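Local coordinates for predicted component of a thermophile-specific DNA repair system, contains a RAMP domain (Methanopyrus kandleri, PDB 4N0L), which binds RNA and, as the Csm3 subunit of the type III-A CRISPR-Cas complex, probably holds the crRNA guide along its length, at residues A[7-21]-A[265-278]. Numbering follows the deposited sequence.
Sequences TITLVGEIRLRTGTR and YGRVEFRIAALCAR
Thr7 and Arg278 open an antiparallel ladder, exchanging two backbone hydrogen bonds, and a water joins Thr7 OG1 to Arg278 NH2, while Arg278 NH1 is hydrogen-bonded to Arg315 O. A second water ties the hydroxyls of Thr7 and Thr9 to the carbonyl of Cys276. Ile8 and Leu10 lie on the face shared with Ile14 and Phe270, where Leu10 CG packs 4.0 Å from Leu275 CD1 and its CD2 meets Ile272 CD1; Met246 of helix 238-255 touches both Leu10 and Ile272. At Val11 the register slips by one: its carbonyl oxygen accepts from both Ala273 N (2.8 Å) and Ala274 N (3.3 Å), a classic beta bulge. Gly12 CA makes a CA-H...O contact with Arg271 O (3.1 Å), and a CB here would run into that same oxygen. Beyond it Glu13 pairs with Arg271 through the backbone, while its carboxylate turns to Arg223 and Thr306. Ile14 lays CG1 obliquely against the Phe270 ring, 3.8 Å from CE2, and sets CG2 on Val268. On the face of Thr7, Thr9 and Val11, the extended Arg15 chain, CG anti to the backbone N (chi1 -179°), forms a salt bridge from NH1 to Glu269 OE2 (3.2 Å). Arg271 grips Glu269 OE1 side-on with NE and NH2; OE1 lies in the guanidinium plane of Arg271, whose NH1 also forms a salt bridge with Glu304, and Arg15 CD lies over a face of that guanidinium. Past the strand, Arg267 CB lies over the rim of one face of the Arg17 guanidinium, Thr18 OG1 accepts from Arg267 N, and Arg21 N donates to Tyr265 OH (2.9 Å, 173°). Strands 7-16 and 268-278 are thus neighbours in the antiparallel sheet of the RRM-like fold of RAMP proteins, with helix 238-255 packed on its apolar face.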
ATOM      1  N   THR A   7      -3.069 -13.185  -8.743  1.00 41.00           N
ATOM      2  CA  THR A   7      -3.373 -11.950  -8.026  1.00 34.69           C
ATOM      3  C   THR A   7      -4.556 -12.015  -7.064  1.00 35.96           C
ATOM      4  O   THR A   7      -5.470 -12.824  -7.217  1.00 36.37           O
ATOM      5  CB  THR A   7      -3.667 -10.804  -9.015  1.00 33.49           C
ATOM      6  OG1 THR A   7      -4.711 -11.207  -9.910  1.00 40.10           O
ATOM      7  CG2 THR A   7      -2.433 -10.445  -9.830  1.00 27.71           C
ATOM      8  N   ILE A   8      -4.517 -11.135  -6.067  1.00 34.13           N
ATOM      9  CA  ILE A   8      -5.677 -10.843  -5.235  1.00 27.88           C
ATOM     10  C   ILE A   8      -5.993  -9.364  -5.389  1.00 25.15           C
ATOM     11  O   ILE A   8      -5.138  -8.515  -5.136  1.00 24.27           O
ATOM     12  CB  ILE A   8      -5.441 -11.149  -3.749  1.00 25.69           C
ATOM     13  CG1 ILE A   8      -5.190 -12.640  -3.527  1.00 18.86           C
ATOM     14  CG2 ILE A   8      -6.633 -10.689  -2.921  1.00 27.74           C
ATOM     15  CD1 ILE A   8      -4.727 -12.958  -2.125  1.00 17.28           C
ATOM     16  N   THR A   9      -7.215  -9.054  -5.809  1.00 26.23           N
ATOM     17  CA  THR A   9      -7.596  -7.669  -6.057  1.00 23.08           C
ATOM     18  C   THR A   9      -8.612  -7.147  -5.051  1.00 28.46           C
ATOM     19  O   THR A   9      -9.714  -7.685  -4.928  1.00 28.84           O
ATOM     20  CB  THR A   9      -8.175  -7.495  -7.466  1.00 20.66           C
ATOM     21  OG1 THR A   9      -7.205  -7.906  -8.437  1.00 26.72           O
ATOM     22  CG2 THR A   9      -8.543  -6.042  -7.712  1.00 22.44           C
ATOM     23  N   LEU A  10      -8.235  -6.093  -4.334  1.00 27.59           N
ATOM     24  CA  LEU A  10      -9.158  -5.401  -3.442  1.00 23.59           C
ATOM     25  C   LEU A  10     -10.015  -4.454  -4.266  1.00 25.21           C
ATOM     26  O   LEU A  10      -9.487  -3.640  -5.024  1.00 25.32           O
ATOM     27  CB  LEU A  10      -8.413  -4.625  -2.345  1.00 19.83           C
ATOM     28  CG  LEU A  10      -7.649  -5.334  -1.215  1.00 23.90           C
ATOM     29  CD1 LEU A  10      -6.594  -6.318  -1.716  1.00 20.98           C
ATOM     30  CD2 LEU A  10      -7.018  -4.307  -0.279  1.00 19.84           C
ATOM     31  N   VAL A  11     -11.334  -4.569  -4.129  1.00 20.27           N
ATOM     32  CA  VAL A  11     -12.254  -3.717  -4.875  1.00 22.33           C
ATOM     33  C   VAL A  11     -13.237  -3.011  -3.949  1.00 24.60           C
ATOM     34  O   VAL A  11     -13.881  -3.638  -3.106  1.00 26.91           O
ATOM     35  CB  VAL A  11     -13.050  -4.520  -5.925  1.00 28.03           C
ATOM     36  CG1 VAL A  11     -13.972  -3.600  -6.723  1.00 25.39           C
ATOM     37  CG2 VAL A  11     -12.108  -5.279  -6.851  1.00 27.04           C
ATOM     38  N   GLY A  12     -13.344  -1.699  -4.118  1.00 20.74           N
ATOM     39  CA  GLY A  12     -14.253  -0.890  -3.330  1.00 20.82           C
ATOM     40  C   GLY A  12     -14.079   0.569  -3.692  1.00 21.97           C
ATOM     41  O   GLY A  12     -13.873   0.898  -4.859  1.00 17.75           O
ATOM     42  N   GLU A  13     -14.110   1.446  -2.695  1.00 19.59           N
ATOM     43  CA  GLU A  13     -13.908   2.863  -2.961  1.00 19.30           C
ATOM     44  C   GLU A  13     -13.351   3.609  -1.756  1.00 20.75           C
ATOM     45  O   GLU A  13     -13.402   3.130  -0.620  1.00 20.02           O
ATOM     46  CB  GLU A  13     -15.219   3.520  -3.413  1.00 20.78           C
ATOM     47  CG  GLU A  13     -16.296   3.580  -2.341  1.00 23.70           C
ATOM     48  CD  GLU A  13     -17.582   4.238  -2.824  1.00 28.11           C
ATOM     49  OE1 GLU A  13     -18.457   4.510  -1.976  1.00 24.32           O
ATOM     50  OE2 GLU A  13     -17.723   4.473  -4.044  1.00 28.00           O
ATOM     51  N   ILE A  14     -12.792   4.782  -2.027  1.00 20.10           N
ATOM     52  CA  ILE A  14     -12.303   5.664  -0.983  1.00 21.37           C
ATOM     53  C   ILE A  14     -13.325   6.761  -0.716  1.00 24.02           C
ATOM     54  O   ILE A  14     -13.704   7.491  -1.630  1.00 20.60           O
ATOM     55  CB  ILE A  14     -10.960   6.313  -1.365  1.00 23.60           C
ATOM     56  CG1 ILE A  14      -9.922   5.246  -1.717  1.00 22.16           C
ATOM     57  CG2 ILE A  14     -10.469   7.226  -0.244  1.00 19.17           C
ATOM     58  CD1 ILE A  14      -8.682   5.806  -2.379  1.00 21.04           C
ATOM     59  N   ARG A  15     -13.784   6.869   0.525  1.00 25.39           N
ATOM     60  CA  ARG A  15     -14.644   7.981   0.911  1.00 24.37           C
ATOM     61  C   ARG A  15     -13.863   8.996   1.730  1.00 20.99           C
ATOM     62  O   ARG A  15     -13.166   8.632   2.674  1.00 21.23           O
ATOM     63  CB  ARG A  15     -15.855   7.503   1.711  1.00 29.08           C
ATOM     64  CG  ARG A  15     -16.780   8.648   2.108  1.00 30.19           C
ATOM     65  CD  ARG A  15     -17.939   8.196   2.974  1.00 35.78           C
ATOM     66  NE  ARG A  15     -18.742   9.335   3.409  1.00 39.48           N
ATOM     67  CZ  ARG A  15     -18.517  10.024   4.522  1.00 41.85           C
ATOM     68  NH1 ARG A  15     -17.516   9.686   5.323  1.00 42.99           N
ATOM     69  NH2 ARG A  15     -19.295  11.051   4.837  1.00 44.41           N
ATOM     70  N   LEU A  16     -13.960  10.268   1.354  1.00 25.83           N
ATOM     71  CA  LEU A  16     -13.353  11.333   2.143  1.00 30.61           C
ATOM     72  C   LEU A  16     -14.238  11.714   3.326  1.00 29.06           C
ATOM     73  O   LEU A  16     -15.410  12.041   3.148  1.00 24.17           O
ATOM     74  CB  LEU A  16     -13.087  12.566   1.276  1.00 37.10           C
ATOM     75  CG  LEU A  16     -11.987  12.435   0.223  1.00 41.99           C
ATOM     76  CD1 LEU A  16     -12.292  13.318  -0.968  1.00 42.06           C
ATOM     77  CD2 LEU A  16     -10.630  12.787   0.815  1.00 44.99           C
ATOM     78  N   ARG A  17     -13.675  11.672   4.530  1.00 32.30           N
ATOM     79  CA  ARG A  17     -14.389  12.124   5.720  1.00 34.58           C
ATOM     80  C   ARG A  17     -14.287  13.638   5.842  1.00 31.99           C
ATOM     81  O   ARG A  17     -15.109  14.275   6.497  1.00 32.63           O
ATOM     82  CB  ARG A  17     -13.851  11.449   6.985  1.00 37.35           C
ATOM     83  CG  ARG A  17     -13.751   9.937   6.897  1.00 42.14           C
ATOM     84  CD  ARG A  17     -13.814   9.286   8.274  1.00 52.15           C
ATOM     85  NE  ARG A  17     -12.605   9.518   9.061  1.00 61.88           N
ATOM     86  CZ  ARG A  17     -12.454  10.515   9.927  1.00 67.75           C
ATOM     87  NH1 ARG A  17     -13.442  11.376  10.130  1.00 67.94           N
ATOM     88  NH2 ARG A  17     -11.317  10.647  10.597  1.00 68.62           N
ATOM     89  N   THR A  18     -13.261  14.209   5.216  1.00 27.09           N
ATOM     90  CA  THR A  18     -13.105  15.658   5.159  1.00 28.38           C
ATOM     91  C   THR A  18     -12.906  16.101   3.719  1.00 30.35           C
ATOM     92  O   THR A  18     -12.400  15.343   2.893  1.00 32.85           O
ATOM     93  CB  THR A  18     -11.906  16.150   6.005  1.00 27.86           C
ATOM     94  OG1 THR A  18     -10.697  15.541   5.531  1.00 33.70           O
ATOM     95  CG2 THR A  18     -12.104  15.807   7.474  1.00 25.53           C
ATOM     96  N   GLY A  19     -13.297  17.333   3.418  1.00 26.80           N
ATOM     97  CA  GLY A  19     -13.042  17.889   2.104  1.00 22.57           C
ATOM     98  C   GLY A  19     -11.593  18.317   1.994  1.00 24.72           C
ATOM     99  O   GLY A  19     -10.916  18.482   3.008  1.00 30.85           O
ATOM    100  N   THR A  20     -11.109  18.493   0.768  1.00 22.82           N
ATOM    101  CA  THR A  20      -9.725  18.914   0.557  1.00 26.32           C
ATOM    102  C   THR A  20      -9.597  19.951  -0.548  1.00 24.47           C
ATOM    103  O   THR A  20     -10.475  20.084  -1.401  1.00 23.81           O
ATOM    104  CB  THR A  20      -8.795  17.725   0.186  1.00 26.57           C
ATOM    105  OG1 THR A  20      -9.168  17.201  -1.094  1.00 26.51           O
ATOM    106  CG2 THR A  20      -8.855  16.618   1.228  1.00 26.71           C
ATOM    107  N   ARG A  21      -8.491  20.686  -0.518  1.00 22.37           N
ATOM    108  CA  ARG A  21      -8.077  21.505  -1.651  1.00 27.21           C
ATOM    109  C   ARG A  21      -7.619  20.601  -2.794  1.00 31.45           C
ATOM    110  O   ARG A  21      -7.436  19.398  -2.607  1.00 31.78           O
ATOM    111  CB  ARG A  21      -6.959  22.467  -1.234  1.00 28.69           C
ATOM    112  CG  ARG A  21      -5.572  21.823  -1.196  1.00 39.18           C
ATOM    113  CD  ARG A  21      -4.423  22.836  -1.179  1.00 45.33           C
ATOM    114  NE  ARG A  21      -4.471  23.777  -2.294  1.00 50.37           N
ATOM    115  CZ  ARG A  21      -4.900  25.033  -2.206  1.00 51.31           C
ATOM    116  NH1 ARG A  21      -5.327  25.515  -1.046  1.00 51.71           N
ATOM    117  NH2 ARG A  21      -4.901  25.808  -3.282  1.00 47.75           N
ATOM    118  N   TYR A 265      -3.679  15.234   6.654  1.00 32.07           N
ATOM    119  CA  TYR A 265      -4.520  15.983   5.733  1.00 28.72           C
ATOM    120  C   TYR A 265      -5.242  15.035   4.784  1.00 26.33           C
ATOM    121  O   TYR A 265      -4.623  14.153   4.186  1.00 28.55           O
ATOM    122  CB  TYR A 265      -3.680  16.992   4.947  1.00 28.27           C
ATOM    123  CG  TYR A 265      -4.492  17.930   4.084  1.00 28.78           C
ATOM    124  CD1 TYR A 265      -5.040  19.089   4.617  1.00 27.82           C
ATOM    125  CD2 TYR A 265      -4.705  17.661   2.736  1.00 26.86           C
ATOM    126  CE1 TYR A 265      -5.783  19.952   3.835  1.00 29.83           C
ATOM    127  CE2 TYR A 265      -5.446  18.518   1.946  1.00 30.13           C
ATOM    128  CZ  TYR A 265      -5.983  19.663   2.501  1.00 31.94           C
ATOM    129  OH  TYR A 265      -6.722  20.522   1.721  1.00 34.73           O
ATOM    130  N   GLY A 266      -6.552  15.217   4.653  1.00 21.30           N
ATOM    131  CA  GLY A 266      -7.355  14.357   3.804  1.00 21.60           C
ATOM    132  C   GLY A 266      -7.752  13.069   4.499  1.00 25.82           C
ATOM    133  O   GLY A 266      -7.154  12.019   4.269  1.00 28.54           O
ATOM    134  N   ARG A 267      -8.771  13.150   5.346  1.00 25.11           N
ATOM    135  CA  ARG A 267      -9.236  11.990   6.096  1.00 26.30           C
ATOM    136  C   ARG A 267     -10.050  11.086   5.175  1.00 22.98           C
ATOM    137  O   ARG A 267     -10.920  11.561   4.445  1.00 23.90           O
ATOM    138  CB  ARG A 267     -10.080  12.428   7.300  1.00 26.17           C
ATOM    139  CG  ARG A 267      -9.402  13.447   8.219  1.00 26.65           C
ATOM    140  CD  ARG A 267      -8.121  12.915   8.852  1.00 33.67           C
ATOM    141  NE  ARG A 267      -7.365  13.975   9.516  1.00 38.05           N
ATOM    142  CZ  ARG A 267      -6.236  13.784  10.195  1.00 40.06           C
ATOM    143  NH1 ARG A 267      -5.725  12.567  10.312  1.00 41.01           N
ATOM    144  NH2 ARG A 267      -5.620  14.814  10.761  1.00 40.91           N
ATOM    145  N   VAL A 268      -9.767   9.786   5.196  1.00 20.97           N
ATOM    146  CA  VAL A 268     -10.408   8.874   4.251  1.00 21.38           C
ATOM    147  C   VAL A 268     -10.851   7.558   4.872  1.00 22.94           C
ATOM    148  O   VAL A 268     -10.359   7.144   5.922  1.00 21.74           O
ATOM    149  CB  VAL A 268      -9.479   8.530   3.054  1.00 19.72           C
ATOM    150  CG1 VAL A 268      -9.142   9.773   2.239  1.00 20.76           C
ATOM    151  CG2 VAL A 268      -8.218   7.813   3.537  1.00 18.74           C
ATOM    152  N   GLU A 269     -11.793   6.909   4.198  1.00 23.94           N
ATOM    153  CA  GLU A 269     -12.225   5.564   4.542  1.00 26.57           C
ATOM    154  C   GLU A 269     -11.979   4.662   3.346  1.00 26.80           C
ATOM    155  O   GLU A 269     -12.336   5.013   2.220  1.00 29.51           O
ATOM    156  CB  GLU A 269     -13.708   5.533   4.902  1.00 30.54           C
ATOM    157  CG  GLU A 269     -14.118   6.394   6.079  1.00 36.91           C
ATOM    158  CD  GLU A 269     -15.629   6.560   6.160  1.00 41.10           C
ATOM    159  OE1 GLU A 269     -16.341   5.916   5.359  1.00 31.69           O
ATOM    160  OE2 GLU A 269     -16.103   7.338   7.015  1.00 48.57           O
ATOM    161  N   PHE A 270     -11.378   3.502   3.576  1.00 19.34           N
ATOM    162  CA  PHE A 270     -11.275   2.505   2.520  1.00 22.93           C
ATOM    163  C   PHE A 270     -12.403   1.493   2.650  1.00 23.72           C
ATOM    164  O   PHE A 270     -12.339   0.576   3.468  1.00 27.44           O
ATOM    165  CB  PHE A 270      -9.915   1.803   2.560  1.00 20.39           C
ATOM    166  CG  PHE A 270      -8.758   2.718   2.282  1.00 20.13           C
ATOM    167  CD1 PHE A 270      -8.046   3.298   3.320  1.00 10.83           C
ATOM    168  CD2 PHE A 270      -8.389   3.008   0.976  1.00 23.21           C
ATOM    169  CE1 PHE A 270      -6.984   4.144   3.064  1.00 17.44           C
ATOM    170  CE2 PHE A 270      -7.327   3.854   0.711  1.00 22.74           C
ATOM    171  CZ  PHE A 270      -6.622   4.424   1.756  1.00 20.83           C
ATOM    172  N   ARG A 271     -13.431   1.654   1.826  1.00 20.27           N
ATOM    173  CA  ARG A 271     -14.583   0.767   1.876  1.00 18.33           C
ATOM    174  C   ARG A 271     -14.358  -0.367   0.888  1.00 23.22           C
ATOM    175  O   ARG A 271     -14.536  -0.205  -0.317  1.00 24.43           O
ATOM    176  CB  ARG A 271     -15.872   1.527   1.556  1.00 19.97           C
ATOM    177  CG  ARG A 271     -16.248   2.553   2.616  1.00 21.90           C
ATOM    178  CD  ARG A 271     -17.456   3.383   2.215  1.00 25.53           C
ATOM    179  NE  ARG A 271     -17.861   4.288   3.289  1.00 33.95           N
ATOM    180  CZ  ARG A 271     -19.117   4.641   3.543  1.00 35.19           C
ATOM    181  NH1 ARG A 271     -20.109   4.181   2.793  1.00 37.28           N
ATOM    182  NH2 ARG A 271     -19.382   5.469   4.547  1.00 28.91           N
ATOM    183  N   ILE A 272     -13.946  -1.514   1.413  1.00 23.49           N
ATOM    184  CA  ILE A 272     -13.522  -2.630   0.582  1.00 22.83           C
ATOM    185  C   ILE A 272     -14.612  -3.690   0.529  1.00 20.97           C
ATOM    186  O   ILE A 272     -14.898  -4.356   1.525  1.00 20.21           O
ATOM    187  CB  ILE A 272     -12.212  -3.242   1.103  1.00 21.37           C
ATOM    188  CG1 ILE A 272     -11.120  -2.171   1.146  1.00 21.71           C
ATOM    189  CG2 ILE A 272     -11.791  -4.416   0.236  1.00 21.91           C
ATOM    190  CD1 ILE A 272      -9.871  -2.586   1.899  1.00 23.13           C
ATOM    191  N   ALA A 273     -15.219  -3.838  -0.642  1.00 22.44           N
ATOM    192  CA  ALA A 273     -16.385  -4.697  -0.800  1.00 20.49           C
ATOM    193  C   ALA A 273     -16.013  -6.162  -1.011  1.00 25.52           C
ATOM    194  O   ALA A 273     -16.760  -7.059  -0.612  1.00 27.20           O
ATOM    195  CB  ALA A 273     -17.236  -4.205  -1.960  1.00 17.21           C
ATOM    196  N   ALA A 274     -14.858  -6.411  -1.619  1.00 23.76           N
ATOM    197  CA  ALA A 274     -14.478  -7.779  -1.945  1.00 22.55           C
ATOM    198  C   ALA A 274     -12.984  -7.966  -2.178  1.00 28.59           C
ATOM    199  O   ALA A 274     -12.283  -7.046  -2.606  1.00 25.26           O
ATOM    200  CB  ALA A 274     -15.247  -8.250  -3.169  1.00 20.42           C
ATOM    201  N   LEU A 275     -12.507  -9.172  -1.879  1.00 31.26           N
ATOM    202  CA  LEU A 275     -11.178  -9.611  -2.289  1.00 30.70           C
ATOM    203  C   LEU A 275     -11.324 -10.603  -3.437  1.00 29.21           C
ATOM    204  O   LEU A 275     -11.913 -11.670  -3.269  1.00 28.87           O
ATOM    205  CB  LEU A 275     -10.419 -10.250  -1.124  1.00 33.81           C
ATOM    206  CG  LEU A 275      -9.602  -9.370  -0.173  1.00 38.79           C
ATOM    207  CD1 LEU A 275     -10.299  -8.051   0.136  1.00 36.74           C
ATOM    208  CD2 LEU A 275      -9.305 -10.131   1.109  1.00 42.49           C
ATOM    209  N   CYS A 276     -10.770 -10.258  -4.595  1.00 27.81           N
ATOM    210  CA  CYS A 276     -10.966 -11.057  -5.798  1.00 25.66           C
ATOM    211  C   CYS A 276      -9.680 -11.746  -6.239  1.00 31.12           C
ATOM    212  O   CYS A 276      -8.707 -11.090  -6.613  1.00 36.59           O
ATOM    213  CB  CYS A 276     -11.511 -10.180  -6.927  1.00 22.96           C
ATOM    214  SG  CYS A 276     -12.996  -9.237  -6.480  1.00 31.90           S
ATOM    215  N   ALA A 277      -9.685 -13.074  -6.195  1.00 34.35           N
ATOM    216  CA  ALA A 277      -8.469 -13.856  -6.398  1.00 32.67           C
ATOM    217  C   ALA A 277      -8.439 -14.598  -7.734  1.00 33.27           C
ATOM    218  O   ALA A 277      -9.441 -15.169  -8.167  1.00 32.32           O
ATOM    219  CB  ALA A 277      -8.296 -14.841  -5.260  1.00 27.64           C
ATOM    220  N   ARG A 278      -7.280 -14.573  -8.383  1.00 36.21           N
ATOM    221  CA  ARG A 278      -7.035 -15.387  -9.569  1.00 37.24           C
ATOM    222  C   ARG A 278      -5.672 -16.065  -9.471  1.00 39.50           C
ATOM    223  O   ARG A 278      -4.642 -15.395  -9.416  1.00 39.97           O
ATOM    224  CB  ARG A 278      -7.121 -14.546 -10.849  1.00 34.78           C
ATOM    225  CG  ARG A 278      -8.506 -13.980 -11.108  1.00 43.85           C
ATOM    226  CD  ARG A 278      -8.587 -13.193 -12.408  1.00 47.80           C
ATOM    227  NE  ARG A 278      -7.922 -11.896 -12.345  1.00 51.91           N
ATOM    228  CZ  ARG A 278      -8.258 -10.855 -13.102  1.00 53.61           C
ATOM    229  NH1 ARG A 278      -9.257 -10.960 -13.967  1.00 52.24           N
ATOM    230  NH2 ARG A 278      -7.602  -9.708 -12.991  1.00 53.20           N
TER
HETATM  231  O   HOH W   1      -7.221 -10.753  -8.877  1.00 29.93           O
HETATM  232  O   HOH W   2      -4.966  -9.607 -12.619  1.00 42.71           O
HETATM  233  O   HOH W   3     -17.482   9.613   7.764  1.00 46.90           O